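Local coordinates for putative acetoin utilization protein, acetoin dehydrogenase (Thermus thermophilus, PDB 5AWE) that is of unknown function but joins a pair of CBS domains to an ACT domain, a combination consistent with regulation by small-molecule binding, at residues E22-L27 with K50-A55; P84-E89 with R104-L109; V161-I166 with V186-E191. All coordinates share one frame; numbering follows the deposited sequence.

Interaction 1. Residues E22-L27 with K50-A55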
loop_
_atom_site.group_PDB
_atom_site.type_symbol
_atom_site.label_atom_id
_atom_site.label_comp_id
_atom_site.label_asym_id
_atom_site.label_seq_id
_atom_site.Cartn_x
_atom_site.Cartn_y
_atom_site.Cartn_z
ATOM N N GLU A 22 -5.721 -1.188 -13.835
ATOM C CA GLU A 22 -6.869 -0.803 -14.636
ATOM C C GLU A 22 -7.797 -2.001 -14.785
ATOM O O GLU A 22 -9.018 -1.866 -14.718
ATOM C CB GLU A 22 -6.423 -0.316 -16.016
ATOM C CG GLU A 22 -7.236 0.865 -16.543
ATOM C CD GLU A 22 -8.738 0.711 -16.303
ATOM O OE1 GLU A 22 -9.461 0.303 -17.244
ATOM O OE2 GLU A 22 -9.194 1.004 -15.172
ATOM N N ALA A 23 -7.213 -3.180 -14.975
ATOM C CA ALA A 23 -7.997 -4.400 -15.098
ATOM C C ALA A 23 -8.834 -4.601 -13.841
ATOM O O ALA A 23 -10.012 -4.938 -13.920
ATOM C CB ALA A 23 -7.078 -5.591 -15.313
ATOM N N ILE A 24 -8.221 -4.373 -12.684
ATOM C CA ILE A 24 -8.903 -4.543 -11.408
ATOM C C ILE A 24 -10.153 -3.678 -11.318
ATOM O O ILE A 24 -11.234 -4.162 -10.982
ATOM C CB ILE A 24 -7.970 -4.193 -10.223
ATOM C CG1 ILE A 24 -6.840 -5.223 -10.135
ATOM C CG2 ILE A 24 -8.769 -4.143 -8.922
ATOM C CD1 ILE A 24 -5.858 -4.987 -9.002
ATOM N N ARG A 25 -10.004 -2.396 -11.619
ATOM C CA ARG A 25 -11.118 -1.470 -11.526
ATOM C C ARG A 25 -12.224 -1.859 -12.509
ATOM O O ARG A 25 -13.412 -1.718 -12.214
ATOM C CB ARG A 25 -10.635 -0.042 -11.808
ATOM C CG ARG A 25 -9.592 0.477 -10.811
ATOM C CD ARG A 25 -10.117 0.471 -9.371
ATOM N NE ARG A 25 -9.767 1.689 -8.642
ATOM C CZ ARG A 25 -10.553 2.761 -8.550
ATOM N NH1 ARG A 25 -10.158 3.827 -7.865
ATOM N NH2 ARG A 25 -11.739 2.767 -9.143
ATOM N N LEU A 26 -11.831 -2.361 -13.675
ATOM C CA LEU A 26 -12.799 -2.802 -14.670
ATOM C C LEU A 26 -13.661 -3.947 -14.128
ATOM O O LEU A 26 -14.871 -3.985 -14.352
ATOM C CB LEU A 26 -12.071 -3.240 -15.942
ATOM C CG LEU A 26 -12.915 -3.584 -17.170
ATOM C CD1 LEU A 26 -13.957 -2.502 -17.430
ATOM C CD2 LEU A 26 -11.992 -3.731 -18.367
ATOM N N LEU A 27 -13.036 -4.873 -13.407
ATOM C CA LEU A 27 -13.758 -5.992 -12.808
ATOM C C LEU A 27 -14.686 -5.545 -11.684
ATOM O O LEU A 27 -15.745 -6.135 -11.471
ATOM C CB LEU A 27 -12.770 -7.027 -12.268
ATOM C CG LEU A 27 -12.062 -7.860 -13.334
ATOM C CD1 LEU A 27 -10.843 -8.524 -12.733
ATOM C CD2 LEU A 27 -13.027 -8.895 -13.901
ATOM N N LYS A 50 -8.410 -12.425 -8.175
ATOM C CA LYS A 50 -7.349 -12.910 -7.297
ATOM C C LYS A 50 -5.962 -12.726 -7.911
ATOM O O LYS A 50 -5.101 -12.076 -7.319
ATOM C CB LYS A 50 -7.557 -14.388 -6.970
ATOM C CG LYS A 50 -8.268 -14.655 -5.658
ATOM C CD LYS A 50 -7.874 -16.018 -5.094
ATOM C CE LYS A 50 -6.397 -16.048 -4.706
ATOM N NZ LYS A 50 -5.937 -17.412 -4.318
ATOM N N ASP A 51 -5.746 -13.308 -9.091
ATOM C CA ASP A 51 -4.497 -13.123 -9.831
ATOM C C ASP A 51 -4.024 -11.660 -9.787
ATOM O O ASP A 51 -2.859 -11.385 -9.500
ATOM C CB ASP A 51 -4.673 -13.536 -11.301
ATOM C CG ASP A 51 -4.840 -15.038 -11.486
ATOM O OD1 ASP A 51 -5.146 -15.453 -12.626
ATOM O OD2 ASP A 51 -4.667 -15.802 -10.506
ATOM N N LEU A 52 -4.931 -10.731 -10.079
ATOM C CA LEU A 52 -4.588 -9.316 -10.110
ATOM C C LEU A 52 -4.204 -8.784 -8.726
ATOM O O LEU A 52 -3.206 -8.084 -8.580
ATOM C CB LEU A 52 -5.762 -8.503 -10.661
ATOM C CG LEU A 52 -5.905 -8.252 -12.167
ATOM C CD1 LEU A 52 -4.758 -8.900 -12.959
ATOM C CD2 LEU A 52 -7.266 -8.782 -12.615
ATOM N N LYS A 53 -5.004 -9.127 -7.720
ATOM C CA LYS A 53 -4.774 -8.696 -6.344
ATOM C C LYS A 53 -3.496 -9.283 -5.741
ATOM O O LYS A 53 -2.761 -8.583 -5.047
ATOM C CB LYS A 53 -5.964 -9.091 -5.465
ATOM C CG LYS A 53 -7.103 -8.083 -5.413
ATOM C CD LYS A 53 -7.497 -7.565 -6.781
ATOM C CE LYS A 53 -8.689 -6.630 -6.667
ATOM N NZ LYS A 53 -9.690 -7.161 -5.699
ATOM N N ASP A 54 -3.239 -10.563 -5.999
ATOM C CA ASP A 54 -2.089 -11.244 -5.404
ATOM C C ASP A 54 -0.809 -11.035 -6.205
ATOM O O ASP A 54 0.228 -11.626 -5.896
ATOM C CB ASP A 54 -2.356 -12.752 -5.274
ATOM C CG ASP A 54 -3.387 -13.083 -4.197
ATOM O OD1 ASP A 54 -3.913 -12.149 -3.550
ATOM O OD2 ASP A 54 -3.674 -14.285 -4.003
ATOM N N ALA A 55 -0.888 -10.197 -7.236
ATOM C CA ALA A 55 0.264 -9.919 -8.085
ATOM C C ALA A 55 1.463 -9.510 -7.241
ATOM O O ALA A 55 1.348 -8.648 -6.371
ATOM C CB ALA A 55 -0.076 -8.809 -9.072
#

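Interaction 2. Residues P84-E89 with R104-L109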
loop_
_atom_site.group_PDB
_atom_site.type_symbol
_atom_site.label_atom_id
_atom_site.label_comp_id
_atom_site.label_asym_id
_atom_site.label_seq_id
_atom_site.Cartn_x
_atom_site.Cartn_y
_atom_site.Cartn_z
ATOM N N PRO A 84 -1.863 -22.274 -20.772
ATOM C CA PRO A 84 -2.929 -22.045 -21.756
ATOM C C PRO A 84 -4.292 -21.980 -21.058
ATOM O O PRO A 84 -4.475 -22.559 -19.985
ATOM C CB PRO A 84 -2.799 -23.240 -22.699
ATOM C CG PRO A 84 -2.220 -24.319 -21.837
ATOM C CD PRO A 84 -1.327 -23.646 -20.832
ATOM N N VAL A 85 -5.240 -21.264 -21.655
ATOM C CA VAL A 85 -6.556 -21.097 -21.042
ATOM C C VAL A 85 -7.438 -22.322 -21.283
ATOM O O VAL A 85 -7.524 -22.817 -22.402
ATOM C CB VAL A 85 -7.286 -19.860 -21.608
ATOM C CG1 VAL A 85 -8.589 -19.639 -20.852
ATOM C CG2 VAL A 85 -6.389 -18.632 -21.519
ATOM N N VAL A 86 -8.093 -22.808 -20.235
ATOM C CA VAL A 86 -9.033 -23.910 -20.392
ATOM C C VAL A 86 -10.391 -23.340 -20.791
ATOM O O VAL A 86 -10.910 -22.433 -20.138
ATOM C CB VAL A 86 -9.190 -24.733 -19.078
ATOM C CG1 VAL A 86 -7.815 -25.134 -18.537
ATOM C CG2 VAL A 86 -9.948 -23.936 -18.046
ATOM N N THR A 87 -10.961 -23.872 -21.869
ATOM C CA THR A 87 -12.218 -23.361 -22.400
ATOM C C THR A 87 -13.213 -24.490 -22.692
ATOM O O THR A 87 -12.860 -25.666 -22.652
ATOM C CB THR A 87 -11.968 -22.582 -23.685
ATOM O OG1 THR A 87 -11.482 -23.474 -24.697
ATOM C CG2 THR A 87 -10.931 -21.503 -23.440
ATOM N N VAL A 88 -14.460 -24.116 -22.964
ATOM C CA VAL A 88 -15.465 -25.043 -23.475
ATOM C C VAL A 88 -16.133 -24.469 -24.713
ATOM O O VAL A 88 -16.246 -23.247 -24.863
ATOM C CB VAL A 88 -16.585 -25.323 -22.447
ATOM C CG1 VAL A 88 -16.334 -26.634 -21.745
ATOM C CG2 VAL A 88 -16.670 -24.186 -21.452
ATOM N N GLU A 89 -16.590 -25.356 -25.590
ATOM C CA GLU A 89 -17.319 -24.941 -26.781
ATOM C C GLU A 89 -18.747 -24.580 -26.396
ATOM O O GLU A 89 -19.345 -25.217 -25.533
ATOM C CB GLU A 89 -17.333 -26.069 -27.813
ATOM C CG GLU A 89 -16.110 -26.975 -27.757
ATOM C CD GLU A 89 -16.214 -28.029 -26.660
ATOM O OE1 GLU A 89 -16.926 -29.035 -26.870
ATOM O OE2 GLU A 89 -15.586 -27.856 -25.592
ATOM N N ARG A 104 -10.109 -28.843 -12.465
ATOM C CA ARG A 104 -9.005 -27.900 -12.416
ATOM C C ARG A 104 -9.219 -26.754 -11.441
ATOM O O ARG A 104 -8.541 -25.734 -11.522
ATOM C CB ARG A 104 -8.739 -27.364 -13.819
ATOM C CG ARG A 104 -8.553 -28.483 -14.828
ATOM C CD ARG A 104 -7.980 -27.991 -16.135
ATOM N NE ARG A 104 -8.338 -28.885 -17.234
ATOM C CZ ARG A 104 -7.557 -29.140 -18.278
ATOM N NH1 ARG A 104 -7.972 -29.966 -19.230
ATOM N NH2 ARG A 104 -6.360 -28.572 -18.369
ATOM N N LYS A 105 -10.161 -26.925 -10.518
ATOM C CA LYS A 105 -10.289 -26.029 -9.370
ATOM C C LYS A 105 -10.829 -24.649 -9.728
ATOM O O LYS A 105 -10.913 -23.770 -8.869
ATOM C CB LYS A 105 -8.935 -25.867 -8.672
ATOM C CG LYS A 105 -8.360 -27.161 -8.108
ATOM C CD LYS A 105 -7.099 -26.897 -7.287
ATOM C CE LYS A 105 -6.589 -28.169 -6.625
ATOM N NZ LYS A 105 -5.528 -27.884 -5.618
ATOM N N ILE A 106 -11.201 -24.464 -10.992
ATOM C CA ILE A 106 -11.578 -23.150 -11.508
ATOM C C ILE A 106 -13.046 -22.806 -11.254
ATOM O O ILE A 106 -13.890 -23.692 -11.129
ATOM C CB ILE A 106 -11.342 -23.079 -13.015
ATOM C CG1 ILE A 106 -9.976 -23.669 -13.357
ATOM C CG2 ILE A 106 -11.412 -21.641 -13.474
ATOM C CD1 ILE A 106 -9.872 -24.114 -14.788
ATOM N N GLY A 107 -13.350 -21.512 -11.192
ATOM C CA GLY A 107 -14.723 -21.089 -10.978
ATOM C C GLY A 107 -15.372 -20.509 -12.222
ATOM O O GLY A 107 -16.545 -20.132 -12.203
ATOM N N GLY A 108 -14.610 -20.430 -13.306
ATOM C CA GLY A 108 -15.100 -19.767 -14.497
ATOM C C GLY A 108 -14.424 -20.296 -15.743
ATOM O O GLY A 108 -13.343 -20.882 -15.670
ATOM N N LEU A 109 -15.055 -20.086 -16.893
ATOM C CA LEU A 109 -14.629 -20.753 -18.113
ATOM C C LEU A 109 -15.005 -19.947 -19.351
ATOM O O LEU A 109 -16.184 -19.681 -19.601
ATOM C CB LEU A 109 -15.305 -22.124 -18.188
ATOM C CG LEU A 109 -14.507 -23.419 -18.343
ATOM C CD1 LEU A 109 -13.286 -23.417 -17.432
ATOM C CD2 LEU A 109 -15.437 -24.589 -18.003
#

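Interaction 3. Residues V161-I166 with V186-E191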
loop_
_atom_site.group_PDB
_atom_site.type_symbol
_atom_site.label_atom_id
_atom_site.label_comp_id
_atom_site.label_asym_id
_atom_site.label_seq_id
_atom_site.Cartn_x
_atom_site.Cartn_y
_atom_site.Cartn_z
ATOM N N VAL A 161 -45.234 -44.687 -10.050
ATOM C CA VAL A 161 -45.380 -43.242 -9.932
ATOM C C VAL A 161 -46.697 -42.657 -10.476
ATOM O O VAL A 161 -47.321 -41.817 -9.814
ATOM C CB VAL A 161 -44.205 -42.499 -10.616
ATOM C CG1 VAL A 161 -44.383 -40.982 -10.451
ATOM C CG2 VAL A 161 -42.882 -42.943 -10.011
ATOM N N PRO A 162 -47.134 -43.075 -11.682
ATOM C CA PRO A 162 -48.388 -42.520 -12.212
ATOM C C PRO A 162 -49.498 -42.589 -11.173
ATOM O O PRO A 162 -49.525 -43.502 -10.353
ATOM C CB PRO A 162 -48.679 -43.386 -13.443
ATOM C CG PRO A 162 -47.340 -43.877 -13.870
ATOM C CD PRO A 162 -46.580 -44.106 -12.576
ATOM N N PRO A 163 -50.449 -41.643 -11.210
ATOM C CA PRO A 163 -50.595 -40.514 -12.139
ATOM C C PRO A 163 -49.552 -39.394 -12.045
ATOM O O PRO A 163 -49.608 -38.432 -12.829
ATOM C CB PRO A 163 -52.001 -39.996 -11.842
ATOM C CG PRO A 163 -52.192 -40.290 -10.398
ATOM C CD PRO A 163 -51.426 -41.568 -10.107
ATOM N N ALA A 164 -48.618 -39.502 -11.100
ATOM C CA ALA A 164 -47.594 -38.467 -10.931
ATOM C C ALA A 164 -46.462 -38.629 -11.948
ATOM O O ALA A 164 -46.352 -39.667 -12.606
ATOM C CB ALA A 164 -47.030 -38.503 -9.509
ATOM N N ASN A 165 -45.624 -37.600 -12.062
ATOM C CA ASN A 165 -44.529 -37.585 -13.026
ATOM C C ASN A 165 -43.176 -37.686 -12.349
ATOM O O ASN A 165 -42.999 -37.215 -11.225
ATOM C CB ASN A 165 -44.552 -36.294 -13.850
ATOM C CG ASN A 165 -45.785 -36.173 -14.711
ATOM O OD1 ASN A 165 -45.871 -36.781 -15.780
ATOM N ND2 ASN A 165 -46.752 -35.380 -14.252
ATOM N N ILE A 166 -42.219 -38.285 -13.045
ATOM C CA ILE A 166 -40.825 -38.232 -12.629
ATOM C C ILE A 166 -40.129 -37.111 -13.394
ATOM O O ILE A 166 -40.263 -37.004 -14.622
ATOM C CB ILE A 166 -40.114 -39.544 -12.947
ATOM C CG1 ILE A 166 -40.815 -40.688 -12.222
ATOM C CG2 ILE A 166 -38.643 -39.450 -12.562
ATOM C CD1 ILE A 166 -40.655 -42.026 -12.919
ATOM N N VAL A 186 -43.439 -35.236 -9.236
ATOM C CA VAL A 186 -44.344 -34.099 -9.133
ATOM C C VAL A 186 -45.715 -34.433 -9.700
ATOM O O VAL A 186 -45.906 -35.481 -10.330
ATOM C CB VAL A 186 -43.815 -32.874 -9.909
ATOM C CG1 VAL A 186 -42.465 -32.423 -9.345
ATOM C CG2 VAL A 186 -43.700 -33.220 -11.387
ATOM N N GLY A 187 -46.661 -33.526 -9.476
ATOM C CA GLY A 187 -47.938 -33.602 -10.158
ATOM C C GLY A 187 -49.000 -34.364 -9.394
ATOM O O GLY A 187 -49.003 -34.387 -8.162
ATOM N N GLU A 188 -49.895 -34.997 -10.143
ATOM C CA GLU A 188 -51.110 -35.575 -9.597
ATOM C C GLU A 188 -50.832 -36.686 -8.603
ATOM O O GLU A 188 -50.183 -37.683 -8.931
ATOM C CB GLU A 188 -51.979 -36.116 -10.732
ATOM C CG GLU A 188 -53.344 -36.606 -10.286
ATOM C CD GLU A 188 -54.261 -36.895 -11.454
ATOM O OE1 GLU A 188 -54.278 -36.088 -12.412
ATOM O OE2 GLU A 188 -54.963 -37.931 -11.414
ATOM N N ASP A 189 -51.332 -36.507 -7.386
ATOM C CA ASP A 189 -51.298 -37.546 -6.369
ATOM C C ASP A 189 -49.874 -37.985 -6.038
ATOM O O ASP A 189 -49.627 -39.151 -5.734
ATOM C CB ASP A 189 -52.134 -38.751 -6.821
ATOM C CG ASP A 189 -52.366 -39.746 -5.702
ATOM O OD1 ASP A 189 -52.436 -39.320 -4.530
ATOM O OD2 ASP A 189 -52.474 -40.956 -5.990
ATOM N N VAL A 190 -48.941 -37.041 -6.092
ATOM C CA VAL A 190 -47.554 -37.318 -5.732
ATOM C C VAL A 190 -47.460 -37.910 -4.325
ATOM O O VAL A 190 -46.546 -38.678 -4.023
ATOM C CB VAL A 190 -46.697 -36.033 -5.785
ATOM C CG1 VAL A 190 -47.188 -35.025 -4.738
ATOM C CG2 VAL A 190 -45.234 -36.375 -5.553
ATOM N N GLU A 191 -48.410 -37.558 -3.467
ATOM C CA GLU A 191 -48.388 -38.032 -2.086
ATOM C C GLU A 191 -48.604 -39.540 -2.071
ATOM O O GLU A 191 -48.167 -40.234 -1.159
ATOM C CB GLU A 191 -49.480 -37.342 -1.262
ATOM C CG GLU A 191 -49.506 -35.818 -1.396
ATOM C CD GLU A 191 -50.039 -35.353 -2.749
ATOM O OE1 GLU A 191 -50.487 -36.209 -3.544
ATOM O OE2 GLU A 191 -50.010 -34.131 -3.018
HETATM O O HOH W 1 -48.882 -35.887 -12.732
#

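Interaction 1. Residues E22-L27 with K50-A55
Leu-52 and Ile-24 form the centre of the contact between the two helices of the first CBS domain, a worked example of how the beta-alpha-beta-beta-alpha fold closes its helical layer with apolar side chains. Helix 20-30 and helix 49-53 are separated along the chain by a two-stranded hairpin. They meet here through one leucine and one lysine of the second helix.

Leu-52 is the first residue of 50-55 to touch the other helix. It lies alongside Ile-24, the two side chains running past each other in opposite directions, and Leu-52 CB rests 3.5 Å from Ile-24 CG1. Its branch CD2 then reaches further, between two residues one helical turn apart. Leu-52 CD2 touches Leu-27 CD1 at 3.6 Å, the two leucines crossing at about a right angle, and comes within 4.2 Å of Ala-23 CB. On the same chain Leu-52 also packs against Val-80.

Lys-53 follows, and serves two purposes. Bends at chi2 (46°) and chi4 (-41°) lay its methylenes over Ile-24, with Lys-53 CD 3.8 Å from Ile-24 CD1. These methylenes add to the intrachain packing, while the charged end is shared between Asp-49 of its own chain, in a salt bridge from NZ, and Trp-66 of the second subunit, in a cation-pi contact. That tryptophan also packs on Ile-24.

Cutting Ile-24 back to an alanine here would probably open a gap beneath Leu-52 CB and leave the methylenes of Lys-53 without their support. In Ile-24, CG1 stands beside the backbone N and lies against Leu-52, CD1 reaches both Leu-52 and Lys-53, and Ile-24 CG2, anti to that nitrogen, meets Lys-53 CE at 3.4 Å.

Interaction 2. Residues P84-E89 with R104-L109
Val-86 meets Arg-104, Ile-106 and Leu-109 through its two methyl groups, a case of one branched residue serving three neighbours. Apolar contacts come first. Val-86 CG2 and Ile-106 CD1 meet tip to tip at 3.3 Å, a close approach for two methyl groups. Val-86 CG2 lies 3.4 Å from Leu-109 CD1; with CG1 beside the backbone N (chi1 -51°), CG2 falls between that nitrogen and the carbonyl carbon, facing both partners. Two residues on, Val-88 CG2 takes the other branch of the leucine, 3.7 Å from Leu-109 CD2, the two crossing at about a right angle.

The second kind involves a charged residue. The Arg-104 chain, extended from CG to NE, slides past Val-86 in the opposite direction, so that Val-86 CG1 covers one face of the guanidinium, 3.7 Å from Arg-104 NH2, and touches Arg-104 CD.

The contact packs the approach to the first strand of a beta-alpha-beta unit in the second CBS domain against the turn leading from its helix into its second strand. Strand 88-89 runs parallel to strand 108-113, with Val-88 hydrogen-bonded through its backbone to Met-112, and Leu-100 of the connecting helix 94-103 packs on both Val-88 and Leu-109.

Interaction 3. Residues V161-I166 with V186-E191
Asn-165 and Val-186 are an antiparallel hydrogen-bonded pair, with Asn-165 N to Val-186 O at 2.8 Å and nearly straight, and the return bond from Val-186 N to Asn-165 O equally short but more bent. Beyond this pair the ladder ends but the backbones stay close: Gly-187 opens a type II turn ending at Val-190, at backbone angles where a side chain would be jammed against the preceding carbonyl. A water bridges the two segments, donating to Pro-163 O at 2.6 Å and accepting from Glu-188 N at 2.9 Å.

The side chains of Asn-165 and Val-186 share one face of the sheet. Ala-164 CB tucks in 3.3 Å from Val-186 O and equally near Glu-188 O. The extended Glu-188 side chain crosses the Pro-163 ring at about a right angle, bringing Glu-188 OE2 to 3.6 Å from Pro-163 CB. Asp-189 CB touches the same ring at CG, while its carboxylate forms a salt bridge with Arg-196 of helix 193-199.

The contact closes the open end of the hairpin made by strands 165-175 and 178-186, where the chain leaves for the next helix, as in the beta-alpha-beta-beta-alpha-beta fold of ACT domains.

Together the three contacts sample three successive modules of one chain, and each contact closes before the next opens along the chain. Interactions 1 and 2 belong to the tandem CBS domains and lie fairly near each other, with centres 18 Å apart and nearest atoms about 9 Å apart, yet they do not touch. Interaction 3, in the ACT domain, is remote: its centre is 40 Å from that of interaction 2. Interactions 1 and 3 lie on opposite sides of the chain's centre, 51 Å apart between centres. Interaction 3 packs on the fourth subunit, which interaction 1 meets through a weak, long ion pair, whereas interaction 2 meets no other chain of the assembly. With the function unknown, none can be tied to an established active site.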